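Tyrosine--tRNA ligase (Pyrococcus horikoshii, PDB 2CYC) probably activates tyrosine with ATP to tyrosyl-AMP and passes the tyrosyl group to the acceptor end of tRNA(Tyr), working as a homodimer of the class I synthetase family. Local coordinates at residues Glu5-Asn8 with Leu9-Lys13; Glu159-Phe163 with Ala164-Tyr168; Ile296-Glu300 with Glu301-Phe305. All blocks are in the same frame, centred on the assembly; numbering follows the deposited sequence.

Contact 1. Residues Glu5-Asn8 with Leu9-Lys13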
ATOM      1  N   GLU A   5     -28.904 -25.921  14.086  1.00 23.46           N
ATOM      2  CA  GLU A   5     -27.928 -26.907  13.667  1.00 22.60           C
ATOM      3  C   GLU A   5     -26.839 -26.252  12.806  1.00 21.46           C
ATOM      4  O   GLU A   5     -25.667 -26.640  12.870  1.00 20.66           O
ATOM      5  CB  GLU A   5     -28.636 -28.014  12.890  1.00 22.42           C
ATOM      6  CG  GLU A   5     -27.725 -29.086  12.350  1.00 34.43           C
ATOM      7  CD  GLU A   5     -28.507 -30.272  11.795  1.00 44.02           C
ATOM      8  OE1 GLU A   5     -27.881 -31.164  11.178  1.00 39.62           O
ATOM      9  OE2 GLU A   5     -29.747 -30.310  11.985  1.00 40.42           O
ATOM     10  N   ARG A   6     -27.221 -25.253  12.010  1.00 16.12           N
ATOM     11  CA  ARG A   6     -26.246 -24.551  11.158  1.00 21.84           C
ATOM     12  C   ARG A   6     -25.265 -23.768  12.032  1.00 19.90           C
ATOM     13  O   ARG A   6     -24.056 -23.789  11.806  1.00 17.86           O
ATOM     14  CB  ARG A   6     -26.955 -23.583  10.200  1.00 14.39           C
ATOM     15  CG  ARG A   6     -27.874 -24.291   9.217  1.00 27.40           C
ATOM     16  CD  ARG A   6     -27.512 -23.936   7.777  1.00 33.82           C
ATOM     17  NE  ARG A   6     -28.191 -22.724   7.388  1.00 19.32           N
ATOM     18  CZ  ARG A   6     -28.001 -22.057   6.257  1.00 28.62           C
ATOM     19  NH1 ARG A   6     -27.123 -22.459   5.341  1.00 24.75           N
ATOM     20  NH2 ARG A   6     -28.727 -20.981   6.036  1.00 27.31           N
ATOM     21  N   ILE A   7     -25.806 -23.067  13.024  1.00 19.16           N
ATOM     22  CA  ILE A   7     -24.989 -22.297  13.947  1.00 20.09           C
ATOM     23  C   ILE A   7     -24.026 -23.211  14.685  1.00 18.98           C
ATOM     24  O   ILE A   7     -22.844 -22.899  14.805  1.00 18.26           O
ATOM     25  CB  ILE A   7     -25.871 -21.550  14.969  1.00 23.72           C
ATOM     26  CG1 ILE A   7     -26.589 -20.395  14.257  1.00 27.12           C
ATOM     27  CG2 ILE A   7     -25.019 -21.064  16.150  1.00 18.03           C
ATOM     28  CD1 ILE A   7     -27.583 -19.623  15.127  1.00 22.67           C
ATOM     29  N   ASN A   8     -24.524 -24.348  15.166  1.00 16.72           N
ATOM     30  CA  ASN A   8     -23.670 -25.284  15.896  1.00 20.30           C
ATOM     31  C   ASN A   8     -22.528 -25.831  15.041  1.00 21.03           C
ATOM     32  O   ASN A   8     -21.439 -26.078  15.547  1.00 19.44           O
ATOM     33  CB  ASN A   8     -24.481 -26.461  16.450  1.00 22.85           C
ATOM     34  CG  ASN A   8     -25.333 -26.073  17.639  1.00 28.39           C
ATOM     35  OD1 ASN A   8     -25.070 -25.074  18.308  1.00 29.10           O
ATOM     36  ND2 ASN A   8     -26.351 -26.875  17.920  1.00 30.73           N
ATOM     37  N   LEU A   9     -22.781 -26.044  13.755  1.00 21.30           N
ATOM     38  CA  LEU A   9     -21.736 -26.542  12.861  1.00 21.97           C
ATOM     39  C   LEU A   9     -20.615 -25.492  12.792  1.00 21.36           C
ATOM     40  O   LEU A   9     -19.429 -25.830  12.777  1.00 24.00           O
ATOM     41  CB  LEU A   9     -22.301 -26.781  11.452  1.00 21.04           C
ATOM     42  CG  LEU A   9     -22.591 -28.172  10.849  1.00 29.02           C
ATOM     43  CD1 LEU A   9     -22.085 -29.290  11.730  1.00 22.17           C
ATOM     44  CD2 LEU A   9     -24.088 -28.305  10.603  1.00 19.54           C
ATOM     45  N   VAL A  10     -20.989 -24.214  12.749  1.00 17.22           N
ATOM     46  CA  VAL A  10     -19.982 -23.154  12.680  1.00 20.26           C
ATOM     47  C   VAL A  10     -19.242 -23.057  14.015  1.00 21.55           C
ATOM     48  O   VAL A  10     -18.023 -22.880  14.059  1.00 16.38           O
ATOM     49  CB  VAL A  10     -20.636 -21.786  12.358  1.00 18.39           C
ATOM     50  CG1 VAL A  10     -19.600 -20.654  12.469  1.00 18.59           C
ATOM     51  CG2 VAL A  10     -21.228 -21.818  10.966  1.00 15.17           C
ATOM     52  N   LEU A  11     -19.999 -23.204  15.097  1.00 22.81           N
ATOM     53  CA  LEU A  11     -19.474 -23.110  16.454  1.00 26.14           C
ATOM     54  C   LEU A  11     -18.671 -24.299  16.984  1.00 23.91           C
ATOM     55  O   LEU A  11     -17.819 -24.122  17.847  1.00 24.07           O
ATOM     56  CB  LEU A  11     -20.631 -22.819  17.416  1.00 30.37           C
ATOM     57  CG  LEU A  11     -21.095 -21.367  17.564  1.00 36.52           C
ATOM     58  CD1 LEU A  11     -20.093 -20.614  18.407  1.00 38.67           C
ATOM     59  CD2 LEU A  11     -21.248 -20.702  16.198  1.00 36.76           C
ATOM     60  N   LYS A  12     -18.910 -25.498  16.471  1.00 24.06           N
ATOM     61  CA  LYS A  12     -18.200 -26.664  16.987  1.00 24.08           C
ATOM     62  C   LYS A  12     -16.679 -26.610  16.862  1.00 28.03           C
ATOM     63  O   LYS A  12     -16.133 -26.033  15.909  1.00 18.18           O
ATOM     64  CB  LYS A  12     -18.720 -27.943  16.328  1.00 27.50           C
ATOM     65  CG  LYS A  12     -18.620 -27.949  14.824  1.00 33.16           C
ATOM     66  CD  LYS A  12     -19.166 -29.248  14.220  1.00 41.44           C
ATOM     67  CE  LYS A  12     -18.286 -30.448  14.548  1.00 36.96           C
ATOM     68  NZ  LYS A  12     -18.535 -31.580  13.617  1.00 34.74           N
ATOM     69  N   LYS A  13     -16.002 -27.214  17.842  1.00 20.44           N
ATOM     70  CA  LYS A  13     -14.542 -27.247  17.861  1.00 24.32           C
ATOM     71  C   LYS A  13     -14.058 -27.802  16.543  1.00 19.16           C
ATOM     72  O   LYS A  13     -14.712 -28.650  15.951  1.00 21.54           O
ATOM     73  CB  LYS A  13     -14.033 -28.121  19.011  1.00 24.86           C
ATOM     74  CG  LYS A  13     -14.208 -27.475  20.369  1.00 32.80           C
ATOM     75  CD  LYS A  13     -13.553 -28.288  21.476  1.00 47.79           C
ATOM     76  CE  LYS A  13     -13.233 -27.394  22.675  1.00 49.90           C
ATOM     77  NZ  LYS A  13     -14.393 -26.556  23.092  1.00 50.40           N
TER

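Contact 2. Residues Glu159-Phe163 with Ala164-Tyr168. With TYR (tyrosine), chain C.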
ATOM      1  N   GLU A 159      12.540  -1.867  13.448  1.00 62.93           N
ATOM      2  CA  GLU A 159      13.026  -0.533  13.111  1.00 66.63           C
ATOM      3  C   GLU A 159      13.163  -0.301  11.605  1.00 63.54           C
ATOM      4  O   GLU A 159      12.765   0.747  11.093  1.00 64.20           O
ATOM      5  CB  GLU A 159      14.382  -0.273  13.784  1.00 72.45           C
ATOM      6  CG  GLU A 159      14.328  -0.140  15.302  1.00 81.20           C
ATOM      7  CD  GLU A 159      13.519   1.064  15.760  1.00 86.75           C
ATOM      8  OE1 GLU A 159      13.820   2.193  15.315  1.00 88.07           O
ATOM      9  OE2 GLU A 159      12.585   0.880  16.570  1.00 88.58           O
ATOM     10  N   ALA A 160      13.725  -1.273  10.897  1.00 55.71           N
ATOM     11  CA  ALA A 160      13.925  -1.123   9.461  1.00 51.38           C
ATOM     12  C   ALA A 160      13.047  -2.035   8.610  1.00 47.17           C
ATOM     13  O   ALA A 160      13.487  -2.533   7.573  1.00 45.06           O
ATOM     14  CB  ALA A 160      15.396  -1.355   9.123  1.00 55.18           C
ATOM     15  N   ILE A 161      11.808  -2.250   9.034  1.00 39.91           N
ATOM     16  CA  ILE A 161      10.911  -3.106   8.270  1.00 35.17           C
ATOM     17  C   ILE A 161      10.587  -2.442   6.927  1.00 29.76           C
ATOM     18  O   ILE A 161      10.407  -1.224   6.859  1.00 25.68           O
ATOM     19  CB  ILE A 161       9.616  -3.381   9.062  1.00 31.99           C
ATOM     20  CG1 ILE A 161       8.844  -4.529   8.413  1.00 28.79           C
ATOM     21  CG2 ILE A 161       8.767  -2.117   9.144  1.00 30.37           C
ATOM     22  CD1 ILE A 161       7.634  -4.959   9.217  1.00 31.06           C
ATOM     23  N   ASP A 162      10.535  -3.237   5.857  1.00 27.28           N
ATOM     24  CA  ASP A 162      10.233  -2.691   4.537  1.00 26.84           C
ATOM     25  C   ASP A 162       8.753  -2.321   4.452  1.00 23.36           C
ATOM     26  O   ASP A 162       7.908  -2.908   5.136  1.00 19.12           O
ATOM     27  CB  ASP A 162      10.603  -3.687   3.431  1.00 27.88           C
ATOM     28  CG  ASP A 162       9.879  -5.013   3.566  1.00 33.84           C
ATOM     29  OD1 ASP A 162      10.330  -5.874   4.355  1.00 38.07           O
ATOM     30  OD2 ASP A 162       8.852  -5.189   2.880  1.00 31.45           O
ATOM     31  N   PHE A 163       8.436  -1.355   3.598  1.00 19.10           N
ATOM     32  CA  PHE A 163       7.066  -0.897   3.492  1.00 18.91           C
ATOM     33  C   PHE A 163       6.054  -1.913   2.984  1.00 20.44           C
ATOM     34  O   PHE A 163       4.892  -1.886   3.402  1.00 20.42           O
ATOM     35  CB  PHE A 163       6.988   0.376   2.638  1.00 20.70           C
ATOM     36  CG  PHE A 163       5.624   1.018   2.654  1.00 18.08           C
ATOM     37  CD1 PHE A 163       4.808   0.979   1.531  1.00 17.34           C
ATOM     38  CD2 PHE A 163       5.135   1.605   3.820  1.00 12.24           C
ATOM     39  CE1 PHE A 163       3.514   1.512   1.566  1.00 19.18           C
ATOM     40  CE2 PHE A 163       3.843   2.142   3.871  1.00 19.17           C
ATOM     41  CZ  PHE A 163       3.028   2.093   2.738  1.00 15.39           C
ATOM     42  N   ALA A 164       6.481  -2.808   2.098  1.00 17.74           N
ATOM     43  CA  ALA A 164       5.577  -3.807   1.534  1.00 20.06           C
ATOM     44  C   ALA A 164       4.887  -4.640   2.605  1.00 19.42           C
ATOM     45  O   ALA A 164       3.729  -5.020   2.435  1.00 14.57           O
ATOM     46  CB  ALA A 164       6.328  -4.731   0.557  1.00 15.99           C
ATOM     47  N   LYS A 165       5.593  -4.919   3.702  1.00 15.31           N
ATOM     48  CA  LYS A 165       5.022  -5.722   4.784  1.00 22.13           C
ATOM     49  C   LYS A 165       3.855  -5.042   5.471  1.00 20.56           C
ATOM     50  O   LYS A 165       2.980  -5.716   6.018  1.00 18.90           O
ATOM     51  CB  LYS A 165       6.095  -6.098   5.810  1.00 22.71           C
ATOM     52  CG  LYS A 165       7.075  -7.139   5.270  1.00 29.35           C
ATOM     53  CD  LYS A 165       8.106  -7.573   6.309  1.00 30.67           C
ATOM     54  CE  LYS A 165       8.891  -8.778   5.813  1.00 27.82           C
ATOM     55  NZ  LYS A 165       9.495  -8.531   4.475  1.00 27.35           N
ATOM     56  N   LEU A 166       3.840  -3.711   5.437  1.00 17.84           N
ATOM     57  CA  LEU A 166       2.742  -2.941   6.027  1.00 17.48           C
ATOM     58  C   LEU A 166       1.534  -2.980   5.080  1.00 15.92           C
ATOM     59  O   LEU A 166       0.395  -2.806   5.504  1.00 19.45           O
ATOM     60  CB  LEU A 166       3.165  -1.484   6.261  1.00 20.34           C
ATOM     61  CG  LEU A 166       3.926  -1.159   7.555  1.00 27.67           C
ATOM     62  CD1 LEU A 166       3.009  -1.398   8.736  1.00 24.41           C
ATOM     63  CD2 LEU A 166       5.176  -2.014   7.677  1.00 21.56           C
ATOM     64  N   ILE A 167       1.782  -3.199   3.793  1.00 13.95           N
ATOM     65  CA  ILE A 167       0.674  -3.274   2.841  1.00 18.95           C
ATOM     66  C   ILE A 167      -0.077  -4.604   3.021  1.00 15.85           C
ATOM     67  O   ILE A 167      -1.302  -4.671   2.896  1.00 18.77           O
ATOM     68  CB  ILE A 167       1.193  -3.154   1.386  1.00 22.09           C
ATOM     69  CG1 ILE A 167       1.871  -1.790   1.196  1.00 17.17           C
ATOM     70  CG2 ILE A 167       0.034  -3.337   0.390  1.00 17.15           C
ATOM     71  CD1 ILE A 167       2.552  -1.629  -0.148  1.00 17.70           C
ATOM     72  N   TYR A 168       0.671  -5.657   3.334  1.00 19.87           N
ATOM     73  CA  TYR A 168       0.125  -7.006   3.540  1.00 15.95           C
ATOM     74  C   TYR A 168      -1.202  -7.073   4.333  1.00 17.69           C
ATOM     75  O   TYR A 168      -2.178  -7.676   3.882  1.00 23.25           O
ATOM     76  CB  TYR A 168       1.215  -7.867   4.218  1.00 15.31           C
ATOM     77  CG  TYR A 168       0.896  -9.335   4.486  1.00 18.79           C
ATOM     78  CD1 TYR A 168       1.777 -10.332   4.077  1.00 17.77           C
ATOM     79  CD2 TYR A 168      -0.226  -9.720   5.227  1.00 13.59           C
ATOM     80  CE1 TYR A 168       1.566 -11.669   4.396  1.00 20.89           C
ATOM     81  CE2 TYR A 168      -0.448 -11.061   5.556  1.00 16.47           C
ATOM     82  CZ  TYR A 168       0.456 -12.028   5.135  1.00 23.55           C
ATOM     83  OH  TYR A 168       0.255 -13.359   5.443  1.00 20.91           O
TER
HETATM   84  N   TYR C 701      -1.897 -14.001   7.049  1.00 14.73           N
HETATM   85  CA  TYR C 701      -2.241 -15.439   6.833  1.00 22.87           C
HETATM   86  C   TYR C 701      -1.208 -16.342   7.505  1.00 25.66           C
HETATM   87  O   TYR C 701      -0.172 -15.814   7.965  1.00 26.49           O
HETATM   88  CB  TYR C 701      -2.306 -15.747   5.329  1.00 14.73           C
HETATM   89  CG  TYR C 701      -3.412 -15.004   4.605  1.00 17.44           C
HETATM   90  CD1 TYR C 701      -4.750 -15.195   4.949  1.00 14.90           C
HETATM   91  CD2 TYR C 701      -3.121 -14.108   3.572  1.00 17.69           C
HETATM   92  CE1 TYR C 701      -5.777 -14.504   4.283  1.00 16.73           C
HETATM   93  CE2 TYR C 701      -4.132 -13.425   2.898  1.00 16.39           C
HETATM   94  CZ  TYR C 701      -5.455 -13.621   3.258  1.00 16.40           C
HETATM   95  OH  TYR C 701      -6.451 -12.927   2.592  1.00 16.00           O
HETATM   96  OXT TYR C 701      -1.443 -17.564   7.557  1.00 26.11           O

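Contact 3. Residues Ile296-Glu300 with Glu301-Phe305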
ATOM      1  N   ILE A 296      -8.201 -32.864  18.176  1.00 22.75           N
ATOM      2  CA  ILE A 296      -8.175 -33.778  17.042  1.00 19.87           C
ATOM      3  C   ILE A 296      -9.014 -35.014  17.362  1.00 21.70           C
ATOM      4  O   ILE A 296     -10.088 -35.220  16.784  1.00 21.35           O
ATOM      5  CB  ILE A 296      -6.721 -34.208  16.678  1.00 18.99           C
ATOM      6  CG1 ILE A 296      -5.895 -32.973  16.277  1.00 14.40           C
ATOM      7  CG2 ILE A 296      -6.741 -35.210  15.524  1.00 21.99           C
ATOM      8  CD1 ILE A 296      -4.468 -33.283  15.818  1.00 14.20           C
ATOM      9  N   ILE A 297      -8.546 -35.812  18.317  1.00 20.51           N
ATOM     10  CA  ILE A 297      -9.235 -37.044  18.691  1.00 20.17           C
ATOM     11  C   ILE A 297     -10.682 -36.860  19.174  1.00 20.62           C
ATOM     12  O   ILE A 297     -11.562 -37.632  18.794  1.00 20.31           O
ATOM     13  CB  ILE A 297      -8.401 -37.816  19.743  1.00 21.91           C
ATOM     14  CG1 ILE A 297      -7.023 -38.135  19.138  1.00 22.37           C
ATOM     15  CG2 ILE A 297      -9.127 -39.097  20.163  1.00 17.27           C
ATOM     16  CD1 ILE A 297      -6.045 -38.834  20.074  1.00 27.01           C
ATOM     17  N   PHE A 298     -10.937 -35.850  20.002  1.00 14.17           N
ATOM     18  CA  PHE A 298     -12.300 -35.604  20.474  1.00 26.86           C
ATOM     19  C   PHE A 298     -12.910 -34.396  19.776  1.00 26.92           C
ATOM     20  O   PHE A 298     -13.662 -33.627  20.381  1.00 24.20           O
ATOM     21  CB  PHE A 298     -12.337 -35.394  21.998  1.00 23.31           C
ATOM     22  CG  PHE A 298     -12.035 -36.635  22.771  1.00 28.76           C
ATOM     23  CD1 PHE A 298     -10.729 -36.945  23.134  1.00 30.64           C
ATOM     24  CD2 PHE A 298     -13.044 -37.555  23.044  1.00 31.35           C
ATOM     25  CE1 PHE A 298     -10.427 -38.155  23.749  1.00 28.28           C
ATOM     26  CE2 PHE A 298     -12.754 -38.768  23.657  1.00 30.80           C
ATOM     27  CZ  PHE A 298     -11.441 -39.069  24.008  1.00 35.80           C
ATOM     28  N   ARG A 299     -12.564 -34.223  18.504  1.00 28.54           N
ATOM     29  CA  ARG A 299     -13.101 -33.118  17.730  1.00 34.30           C
ATOM     30  C   ARG A 299     -14.613 -33.242  17.786  1.00 34.31           C
ATOM     31  O   ARG A 299     -15.319 -32.263  17.977  1.00 37.93           O
ATOM     32  CB  ARG A 299     -12.637 -33.199  16.279  1.00 32.96           C
ATOM     33  CG  ARG A 299     -13.204 -32.089  15.431  1.00 30.11           C
ATOM     34  CD  ARG A 299     -12.553 -32.099  14.090  1.00 32.36           C
ATOM     35  NE  ARG A 299     -12.949 -33.250  13.293  1.00 36.67           N
ATOM     36  CZ  ARG A 299     -13.979 -33.250  12.454  1.00 35.31           C
ATOM     37  NH1 ARG A 299     -14.720 -32.160  12.311  1.00 28.59           N
ATOM     38  NH2 ARG A 299     -14.245 -34.332  11.736  1.00 42.27           N
ATOM     39  N   GLU A 300     -15.097 -34.464  17.616  1.00 38.55           N
ATOM     40  CA  GLU A 300     -16.522 -34.732  17.677  1.00 47.25           C
ATOM     41  C   GLU A 300     -16.770 -35.780  18.749  1.00 51.45           C
ATOM     42  O   GLU A 300     -16.312 -36.915  18.642  1.00 53.35           O
ATOM     43  CB  GLU A 300     -17.032 -35.239  16.329  1.00 48.31           C
ATOM     44  CG  GLU A 300     -16.784 -34.272  15.177  1.00 59.45           C
ATOM     45  CD  GLU A 300     -17.516 -34.673  13.913  1.00 61.17           C
ATOM     46  OE1 GLU A 300     -17.421 -33.942  12.902  1.00 67.54           O
ATOM     47  OE2 GLU A 300     -18.192 -35.721  13.930  1.00 70.65           O
ATOM     48  N   GLU A 301     -17.476 -35.389  19.801  1.00 55.88           N
ATOM     49  CA  GLU A 301     -17.786 -36.318  20.874  1.00 57.26           C
ATOM     50  C   GLU A 301     -19.285 -36.314  21.163  1.00 57.69           C
ATOM     51  O   GLU A 301     -19.985 -35.342  20.865  1.00 58.54           O
ATOM     52  CB  GLU A 301     -16.960 -35.991  22.135  1.00 57.24           C
ATOM     53  CG  GLU A 301     -16.927 -34.530  22.546  1.00 60.70           C
ATOM     54  CD  GLU A 301     -15.866 -34.239  23.603  1.00 59.35           C
ATOM     55  OE1 GLU A 301     -15.879 -34.892  24.665  1.00 53.82           O
ATOM     56  OE2 GLU A 301     -15.016 -33.350  23.372  1.00 64.20           O
ATOM     57  N   PRO A 302     -19.800 -37.407  21.745  1.00 58.41           N
ATOM     58  CA  PRO A 302     -19.017 -38.589  22.120  1.00 52.45           C
ATOM     59  C   PRO A 302     -18.428 -39.385  20.960  1.00 48.98           C
ATOM     60  O   PRO A 302     -18.945 -39.391  19.837  1.00 45.89           O
ATOM     61  CB  PRO A 302     -20.005 -39.407  22.943  1.00 53.89           C
ATOM     62  CG  PRO A 302     -21.311 -39.104  22.264  1.00 59.72           C
ATOM     63  CD  PRO A 302     -21.228 -37.603  22.063  1.00 60.90           C
ATOM     64  N   THR A 303     -17.321 -40.045  21.261  1.00 40.99           N
ATOM     65  CA  THR A 303     -16.614 -40.878  20.314  1.00 40.66           C
ATOM     66  C   THR A 303     -15.976 -41.954  21.178  1.00 40.13           C
ATOM     67  O   THR A 303     -16.237 -42.021  22.379  1.00 44.14           O
ATOM     68  CB  THR A 303     -15.516 -40.079  19.563  1.00 42.87           C
ATOM     69  OG1 THR A 303     -14.782 -40.959  18.699  1.00 40.92           O
ATOM     70  CG2 THR A 303     -14.561 -39.423  20.552  1.00 43.16           C
ATOM     71  N   GLU A 304     -15.149 -42.799  20.580  1.00 41.02           N
ATOM     72  CA  GLU A 304     -14.489 -43.845  21.337  1.00 41.77           C
ATOM     73  C   GLU A 304     -12.991 -43.817  21.094  1.00 37.50           C
ATOM     74  O   GLU A 304     -12.535 -44.009  19.967  1.00 33.97           O
ATOM     75  CB  GLU A 304     -15.053 -45.220  20.960  1.00 46.57           C
ATOM     76  CG  GLU A 304     -16.342 -45.589  21.688  1.00 56.78           C
ATOM     77  CD  GLU A 304     -16.884 -46.945  21.262  1.00 62.17           C
ATOM     78  OE1 GLU A 304     -16.088 -47.904  21.176  1.00 59.43           O
ATOM     79  OE2 GLU A 304     -18.105 -47.055  21.018  1.00 70.69           O
ATOM     80  N   PHE A 305     -12.236 -43.544  22.153  1.00 33.85           N
ATOM     81  CA  PHE A 305     -10.778 -43.525  22.069  1.00 34.32           C
ATOM     82  C   PHE A 305     -10.256 -44.501  23.119  1.00 29.57           C
ATOM     83  O   PHE A 305     -10.401 -44.274  24.324  1.00 28.83           O
ATOM     84  CB  PHE A 305     -10.222 -42.121  22.333  1.00 29.98           C
ATOM     85  CG  PHE A 305      -8.718 -42.049  22.254  1.00 28.28           C
ATOM     86  CD1 PHE A 305      -8.045 -42.494  21.113  1.00 24.53           C
ATOM     87  CD2 PHE A 305      -7.972 -41.545  23.317  1.00 26.12           C
ATOM     88  CE1 PHE A 305      -6.644 -42.442  21.030  1.00 27.37           C
ATOM     89  CE2 PHE A 305      -6.563 -41.485  23.248  1.00 28.60           C
ATOM     90  CZ  PHE A 305      -5.901 -41.936  22.100  1.00 20.57           C
TER
HETATM   91  O   HOH W   1     -12.181 -40.172  18.075  1.00 48.98           O

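Contact 1. Residues Glu5-Asn8 with Leu9-Lys13
I7 and L11 lie side by side one helical turn apart and point the same way, with CG2 of I7 3.8 Å from CD2 of L11. The isoleucine turns CG2 to this neighbour because that methyl stands anti to the backbone N, beside its own carbonyl (chi1 of CG1 -72°). A beta-branched isoleucine and a gamma-branched leucine suit the pair, since each can reach along the helix without a polar group to satisfy. E5 and L9 likewise lie side by side, a little more loosely: the aliphatic CG of E5 is 4.1 Å from CD2 of L9, while the extended chain carries the carboxylate onward at an exposed position. Both pairs stand on the last turns of helix 3-11. L11 N donates to I7 O at 2.9 Å, and K12 N closes the series on N8 O at 2.8 Å with a more bent N-H angle of 137°. K12 then leaves helical geometry, and its CB and CG pass beside N8 O before the ammonium forms salt bridges with E300 and D60. R6 and I7 also touch helix 21-30. The chemistry is therefore divided: apolar contacts and backbone hydrogen bonds order the turn, whereas the lysine charge ties its end to other parts of the chain.

Contact 2. Residues Glu159-Phe163 with Ala164-Tyr168
The ammonium NZ of K165 is gripped by several groups: OD1 of D162 forms a salt bridge with it at 2.8 Å through the syn lone pair, and D81 and the carbonyl of I79 hold it as well. Three residues apart, the two side chains cross at about a right angle. D162 puts CG between its backbone N and carbonyl carbon (chi1 59°), which brings the carboxylate beside K165 N and NZ. There OD2 accepts a weak capping bond from K165 N at 3.4 Å. A short acid suits this place because one oxygen can meet a backbone amide while the other takes the lysine charge. I161 packs its CG1 against CD of K165 at 3.8 Å and turns CG2 to L166 CD2. With alanine in place of K165, D162 and D81 would probably lose their shared cation, and I161 CG1 the methylene it packs on. The F163 ring reaches CD1 of I167 with its CE1 at 3.7 Å and meets F163 of the second subunit, so an aromatic residue serves both the turn and the dimer contact. Further along, Y168 OH accepts from the amino N of bound tyrosine at 2.8 Å, that N lying at the ring edge, and is also hydrogen-bonded to E41; Y37, Q172, D175 and Q190 bind the ligand too. Thus D162 pairs with a lysine charge where the chain enters the helix carrying Y168, whose phenol oxygen holds the substrate's amino group.

Contact 3. Residues Ile296-Glu300 with Glu301-Phe305
I297 meets F305 where the chain leaves helix 288-297 through a loop, turning back to strand 305-307 of a two-stranded antiparallel sheet. The isoleucine sets its CG2 over one face of the F305 ring, a CH-pi contact with the methyl 4.0 Å from the centroid and 26° off the normal. CG2 stands anti to the backbone N, while CG1 lies anti to the carbonyl carbon (chi1 -59°) and leads to CD1, which reaches the far end of the same ring, 3.7 Å from CZ. A branched residue suits this place because two methyls can spread along one aromatic ring. Helices 336-350 and 322-330 add further apolar contacts around the pair.

F298, the first residue outside helical geometry, crosses both T303 and F305 at about a right angle. Its CD2 lies 3.5 Å from CG2 of T303 and its CZ 3.7 Å from CB of F305, so one broad ring touches two residues of the returning chain. R299 and E300 come next, the arginine packing on helix 48-63. CG of E300 lies over the guanidinium face of R299, and their charges pair without an N-H pointing at the oxygen; OE1 of E300 also forms a salt bridge with K12. The backbone oxygen of E300 lies 3.4 Å from CB of T303. Beyond it, E301 OE1 accepts a hydrogen bond from the backbone N of F322, and the peptide before P302 is cis, a form that proline tolerates well.

Threonine fits position 303 by offering a methyl to F298 and a hydroxyl to a bound water. That water donates to I297 O at 2.7 Å and hydrogen-bonds with T303 OG1 at 2.8 Å, joining the helix end to the returning chain.

Overall arrangement
Along the chain the contacts come in series: contact 1 ends helix 3-11, contact 2 leads into helix 164-178, and contact 3 follows the end of helix 288-297. Contacts 1 and 3 are neighbours, with centres about 16 Å apart, joined directly by the salt bridge from K12 NZ to E300 OE1 at 2.7 Å. This links the N-terminal helix with the loop leading to strand 305-307. Contact 2 lies across the chain's centre from both, its centre about 37 Å from that of contact 1 and 43 Å from that of contact 3. It alone reaches the second subunit and the tyrosine pocket, whereas contacts 1 and 3 lie away from that pocket and the KMSKS motif.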